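Local coordinates for pili retraction protein PilT (Thermus thermophilus, PDB 5FL3) that probably works as the ATP-hydrolysing motor that retracts type IV pili, binding nucleotide at a P-loop, at residues G134-T139 / S269-L274; N164-E169 / Q205-I210. All coordinates share one frame; numbering follows the deposited sequence.

Interaction 1. Residues G134-T139 / S269-L274; sequences GLILVT and SLLGIL
The flat groups of 134-139 and 269-274 are peptide units that meet edge to edge through N-H...O bonds, from Leu135 with Ser269 to Thr139 with Leu274. Leu135, Leu137, Leu270 and Ile273 project from one face, where helix 243-251 lies on Leu137 and Ile273 through Thr246; Ile136, Val138 and Leu274 project from the other, where Leu128 of helix 122-130 touches Ile136 and Leu274. The other edge of 134-139 pairs with strand 233-238. The strands are parallel, their axes 12° apart. Leu135 N reaches Ser269 O at 2.7 Å, Leu137 N reaches Gly272 O at 3.1 Å, and Leu274 N meets Leu137 O at 2.7 Å. Thr139 N stands above the carbonyl plane of Leu274, 42° out of it. Between Leu135-Leu270 and Ile136-Gly272 the register slips by one: Leu271 is the extra residue of a beta bulge, its N bonded to Leu135 O at 3.0 Å. Its side chain turns toward the partner strand; CG lies 3.5 Å from Gly134 CA and CD1 approaches Ile136 CG1, the two side chains crossing at a slant. Leu270 keeps CG anti to its backbone N (chi1 -168°), bringing CD1 beside Leu135 O at 3.3 Å. Thr139 CG2 meets Ile273 CG2 at 3.9 Å, while its OG1 bonds to Ser275 OG and Thr240 O. Five backbone bonds thus run within an aliphatic layer leading into the P-loop, the Val138 side chain about 4 Å from that of ADP-binding Lys146.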
loop_
_atom_site.group_PDB
_atom_site.type_symbol
_atom_site.label_atom_id
_atom_site.label_comp_id
_atom_site.label_asym_id
_atom_site.label_seq_id
_atom_site.Cartn_x
_atom_site.Cartn_y
_atom_site.Cartn_z
ATOM N N GLY A 134 5.234 15.099 -10.994
ATOM C CA GLY A 134 6.171 14.526 -10.041
ATOM C C GLY A 134 5.840 13.121 -9.544
ATOM O O GLY A 134 4.736 12.594 -9.766
ATOM N N LEU A 135 6.812 12.512 -8.871
ATOM C CA LEU A 135 6.686 11.144 -8.385
ATOM C C LEU A 135 6.521 11.089 -6.859
ATOM O O LEU A 135 7.401 11.544 -6.120
ATOM C CB LEU A 135 7.903 10.313 -8.807
ATOM C CG LEU A 135 7.873 8.850 -8.343
ATOM C CD1 LEU A 135 6.757 8.062 -9.038
ATOM C CD2 LEU A 135 9.226 8.161 -8.530
ATOM N N ILE A 136 5.389 10.548 -6.405
ATOM C CA ILE A 136 5.133 10.318 -4.980
ATOM C C ILE A 136 5.325 8.827 -4.708
ATOM O O ILE A 136 4.643 8.003 -5.296
ATOM C CB ILE A 136 3.690 10.781 -4.563
ATOM C CG1 ILE A 136 3.578 12.307 -4.587
ATOM C CG2 ILE A 136 3.288 10.246 -3.185
ATOM C CD1 ILE A 136 2.134 12.794 -4.605
ATOM N N LEU A 137 6.268 8.476 -3.843
ATOM C CA LEU A 137 6.511 7.067 -3.506
ATOM C C LEU A 137 6.107 6.738 -2.076
ATOM O O LEU A 137 6.588 7.359 -1.127
ATOM C CB LEU A 137 7.985 6.709 -3.698
ATOM C CG LEU A 137 8.433 6.680 -5.149
ATOM C CD1 LEU A 137 9.925 6.372 -5.213
ATOM C CD2 LEU A 137 7.596 5.653 -5.939
ATOM N N VAL A 138 5.227 5.758 -1.931
ATOM C CA VAL A 138 4.853 5.250 -0.619
ATOM C C VAL A 138 5.515 3.878 -0.417
ATOM O O VAL A 138 5.188 2.933 -1.130
ATOM C CB VAL A 138 3.326 5.128 -0.490
ATOM C CG1 VAL A 138 2.950 4.656 0.915
ATOM C CG2 VAL A 138 2.668 6.437 -0.810
ATOM N N THR A 139 6.452 3.760 0.521
ATOM C CA THR A 139 7.267 2.535 0.604
ATOM C C THR A 139 7.144 1.789 1.936
ATOM O O THR A 139 6.695 2.344 2.948
ATOM C CB THR A 139 8.765 2.823 0.378
ATOM O OG1 THR A 139 9.349 3.325 1.590
ATOM C CG2 THR A 139 8.963 3.841 -0.730
ATOM N N SER A 269 12.351 14.720 -10.937
ATOM C CA SER A 269 10.942 14.295 -10.908
ATOM C C SER A 269 10.385 13.837 -9.528
ATOM O O SER A 269 9.173 13.725 -9.362
ATOM C CB SER A 269 10.734 13.180 -11.936
ATOM O OG SER A 269 11.793 12.238 -11.875
ATOM N N LEU A 270 11.240 13.589 -8.539
ATOM C CA LEU A 270 10.743 13.203 -7.211
ATOM C C LEU A 270 10.039 14.362 -6.505
ATOM O O LEU A 270 10.459 15.512 -6.632
ATOM C CB LEU A 270 11.885 12.685 -6.335
ATOM C CG LEU A 270 11.494 11.979 -5.037
ATOM C CD1 LEU A 270 10.523 10.839 -5.311
ATOM C CD2 LEU A 270 12.707 11.453 -4.289
ATOM N N LEU A 271 8.969 14.055 -5.771
ATOM C CA LEU A 271 8.227 15.045 -4.969
ATOM C C LEU A 271 8.315 14.776 -3.485
ATOM O O LEU A 271 8.404 15.691 -2.661
ATOM C CB LEU A 271 6.761 15.043 -5.331
ATOM C CG LEU A 271 6.367 15.575 -6.684
ATOM C CD1 LEU A 271 4.861 15.673 -6.702
ATOM C CD2 LEU A 271 6.999 16.918 -6.887
ATOM N N GLY A 272 8.232 13.495 -3.158
ATOM C CA GLY A 272 8.157 13.048 -1.782
ATOM C C GLY A 272 8.265 11.535 -1.687
ATOM O O GLY A 272 7.900 10.808 -2.624
ATOM N N ILE A 273 8.815 11.062 -0.573
ATOM C CA ILE A 273 8.772 9.648 -0.232
ATOM C C ILE A 273 8.137 9.491 1.148
ATOM O O ILE A 273 8.515 10.177 2.099
ATOM C CB ILE A 273 10.168 9.014 -0.232
ATOM C CG1 ILE A 273 10.906 9.329 -1.534
ATOM C CG2 ILE A 273 10.078 7.509 0.021
ATOM C CD1 ILE A 273 12.368 8.968 -1.480
ATOM N N LEU A 274 7.160 8.598 1.240
ATOM C CA LEU A 274 6.509 8.285 2.495
ATOM C C LEU A 274 6.763 6.839 2.894
ATOM O O LEU A 274 6.062 5.938 2.443
ATOM C CB LEU A 274 5.012 8.541 2.382
ATOM C CG LEU A 274 4.623 10.008 2.204
ATOM C CD1 LEU A 274 3.291 10.163 1.499
ATOM C CD2 LEU A 274 4.564 10.651 3.567
#

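Interaction 2. Residues N164-E169 / Q205-I210; sequences NIITIE and QDPDVI
This is a parallel strand pairing flanked by side-chain-to-backbone hydrogen bonds of Asn164 and Asp208, joining Asn164-Ile166 to the turn and first residues of strand 209-212 near one margin of the ATPase sheet. Two bridges define it, Ile165 with Val209 and Ile166 with Ile210, and Ile166 N bonds to Val209 O at 2.8 Å. Just before them, Asn164 O accepts two consecutive amides: Asp208 N approaches on a lone pair in the carbonyl plane, and Val209 N from 27° outside that plane. Asp208 returns the grip through OD2, whose anti lone pair takes Asn164 N at 2.7 Å in a nearly straight bond. The Asn164 amide, with CG anti to the backbone N (chi1 -173°), sends ND2 over the carbonyl plane of Asp206 and bonds to its O at 2.9 Å. Shortening this side chain to an alanine would probably leave the Asp206 carbonyl without that donor and the turn freer to shift. Ile166 CD1 packs on Pro207 CB at 3.5 Å, its side chain crossing that of Gln205 at about a right angle, while Ile165 CG1 runs beside Val209 CB at 3.9 Å. On the face bearing Ile165 lies helix 146-160, touched through Ile157; Ile166 and Ile210 pack against Ala202 of helix 195-202, and strand 182-187 pairs with the remaining edge of 164-169 through Leu182 and Val184.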
loop_
_atom_site.group_PDB
_atom_site.type_symbol
_atom_site.label_atom_id
_atom_site.label_comp_id
_atom_site.label_asym_id
_atom_site.label_seq_id
_atom_site.Cartn_x
_atom_site.Cartn_y
_atom_site.Cartn_z
ATOM N N ASN A 164 -8.194 13.309 -14.578
ATOM C CA ASN A 164 -8.296 11.935 -15.002
ATOM C C ASN A 164 -7.239 11.080 -14.273
ATOM O O ASN A 164 -6.035 11.224 -14.485
ATOM C CB ASN A 164 -8.146 11.851 -16.509
ATOM C CG ASN A 164 -8.417 10.478 -17.024
ATOM O OD1 ASN A 164 -9.302 9.774 -16.510
ATOM N ND2 ASN A 164 -7.654 10.063 -18.036
ATOM N N ILE A 165 -7.704 10.208 -13.396
ATOM C CA ILE A 165 -6.839 9.381 -12.559
ATOM C C ILE A 165 -6.877 7.947 -13.027
ATOM O O ILE A 165 -7.943 7.323 -13.012
ATOM C CB ILE A 165 -7.277 9.399 -11.098
ATOM C CG1 ILE A 165 -7.258 10.827 -10.522
ATOM C CG2 ILE A 165 -6.428 8.471 -10.307
ATOM C CD1 ILE A 165 -8.004 10.928 -9.171
ATOM N N ILE A 166 -5.720 7.428 -13.439
ATOM C CA ILE A 166 -5.622 6.063 -13.949
ATOM C C ILE A 166 -4.727 5.231 -13.044
ATOM O O ILE A 166 -3.546 5.535 -12.856
ATOM C CB ILE A 166 -5.075 6.039 -15.385
ATOM C CG1 ILE A 166 -5.888 7.004 -16.266
ATOM C CG2 ILE A 166 -5.072 4.613 -15.950
ATOM C CD1 ILE A 166 -5.389 7.087 -17.701
ATOM N N THR A 167 -5.302 4.190 -12.466
ATOM C CA THR A 167 -4.569 3.346 -11.539
ATOM C C THR A 167 -4.352 1.967 -12.164
ATOM O O THR A 167 -5.200 1.486 -12.907
ATOM C CB THR A 167 -5.304 3.231 -10.157
ATOM O OG1 THR A 167 -6.340 2.246 -10.212
ATOM C CG2 THR A 167 -5.910 4.560 -9.763
ATOM N N ILE A 168 -3.193 1.360 -11.893
ATOM C CA ILE A 168 -2.878 0.008 -12.370
ATOM C C ILE A 168 -2.480 -0.835 -11.163
ATOM O O ILE A 168 -1.478 -0.566 -10.500
ATOM C CB ILE A 168 -1.768 -0.002 -13.441
ATOM C CG1 ILE A 168 -2.286 0.609 -14.753
ATOM C CG2 ILE A 168 -1.361 -1.423 -13.756
ATOM C CD1 ILE A 168 -2.155 2.068 -14.841
ATOM N N GLU A 169 -3.296 -1.840 -10.875
ATOM C CA GLU A 169 -3.322 -2.456 -9.549
ATOM C C GLU A 169 -3.278 -3.951 -9.646
ATOM O O GLU A 169 -3.832 -4.540 -10.585
ATOM C CB GLU A 169 -4.579 -2.037 -8.761
ATOM C CG GLU A 169 -4.594 -0.558 -8.408
ATOM C CD GLU A 169 -5.810 -0.136 -7.630
ATOM O OE1 GLU A 169 -5.849 -0.409 -6.406
ATOM O OE2 GLU A 169 -6.712 0.484 -8.247
ATOM N N GLN A 205 -3.840 7.772 -22.641
ATOM C CA GLN A 205 -5.242 7.872 -22.257
ATOM C C GLN A 205 -5.510 9.202 -21.574
ATOM O O GLN A 205 -6.416 9.315 -20.760
ATOM C CB GLN A 205 -5.621 6.692 -21.365
ATOM C CG GLN A 205 -5.662 5.337 -22.088
ATOM C CD GLN A 205 -5.411 4.151 -21.146
ATOM O OE1 GLN A 205 -5.186 4.339 -19.944
ATOM N NE2 GLN A 205 -5.423 2.939 -21.692
ATOM N N ASP A 206 -4.722 10.209 -21.934
ATOM C CA ASP A 206 -4.880 11.568 -21.424
ATOM C C ASP A 206 -5.040 11.626 -19.883
ATOM O O ASP A 206 -6.034 12.139 -19.365
ATOM C CB ASP A 206 -6.072 12.224 -22.113
ATOM C CG ASP A 206 -6.200 13.710 -21.787
ATOM O OD1 ASP A 206 -5.172 14.406 -21.702
ATOM O OD2 ASP A 206 -7.340 14.177 -21.595
ATOM N N PRO A 207 -4.050 11.101 -19.141
ATOM C CA PRO A 207 -4.193 11.116 -17.691
ATOM C C PRO A 207 -3.621 12.387 -17.053
ATOM O O PRO A 207 -2.721 12.980 -17.615
ATOM C CB PRO A 207 -3.372 9.897 -17.278
ATOM C CG PRO A 207 -2.240 9.936 -18.218
ATOM C CD PRO A 207 -2.799 10.424 -19.536
ATOM N N ASP A 208 -4.124 12.780 -15.889
ATOM C CA ASP A 208 -3.414 13.747 -15.044
ATOM C C ASP A 208 -2.631 13.023 -13.950
ATOM O O ASP A 208 -1.515 13.426 -13.587
ATOM C CB ASP A 208 -4.375 14.741 -14.393
ATOM C CG ASP A 208 -5.228 15.467 -15.402
ATOM O OD1 ASP A 208 -4.677 16.341 -16.113
ATOM O OD2 ASP A 208 -6.438 15.157 -15.483
ATOM N N VAL A 209 -3.241 11.963 -13.412
ATOM C CA VAL A 209 -2.655 11.225 -12.308
ATOM C C VAL A 209 -2.582 9.773 -12.685
ATOM O O VAL A 209 -3.592 9.191 -13.108
ATOM C CB VAL A 209 -3.470 11.378 -11.002
ATOM C CG1 VAL A 209 -2.743 10.701 -9.840
ATOM C CG2 VAL A 209 -3.715 12.861 -10.701
ATOM N N ILE A 210 -1.387 9.196 -12.560
ATOM C CA ILE A 210 -1.215 7.768 -12.777
ATOM C C ILE A 210 -0.702 7.075 -11.511
ATOM O O ILE A 210 0.314 7.447 -10.936
ATOM C CB ILE A 210 -0.241 7.471 -13.942
ATOM C CG1 ILE A 210 -0.662 8.211 -15.214
ATOM C CG2 ILE A 210 -0.121 5.947 -14.178
ATOM C CD1 ILE A 210 0.365 8.109 -16.340
#

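Overall arrangement
Both contacts belong to one mixed, mostly parallel sheet, the core of the P-loop ATPase domain, and their centres are 16 Å apart. Across it the relevant strands run 164-169, 209-212, 233-238, 134-139, 270-280, so strand 233-238 separates the two pairs; their nearest atoms are about 7 Å apart and do not touch. In sequence, strand 134-139 comes first, both segments of interaction 2 follow, and 269-274 returns last to the far side of 134-139. The long excursion between the partners of interaction 1 therefore supplies the four strands on the other side of 134-139. Interaction 1 leads to the nucleotide site, whereas interaction 2 lies away from it.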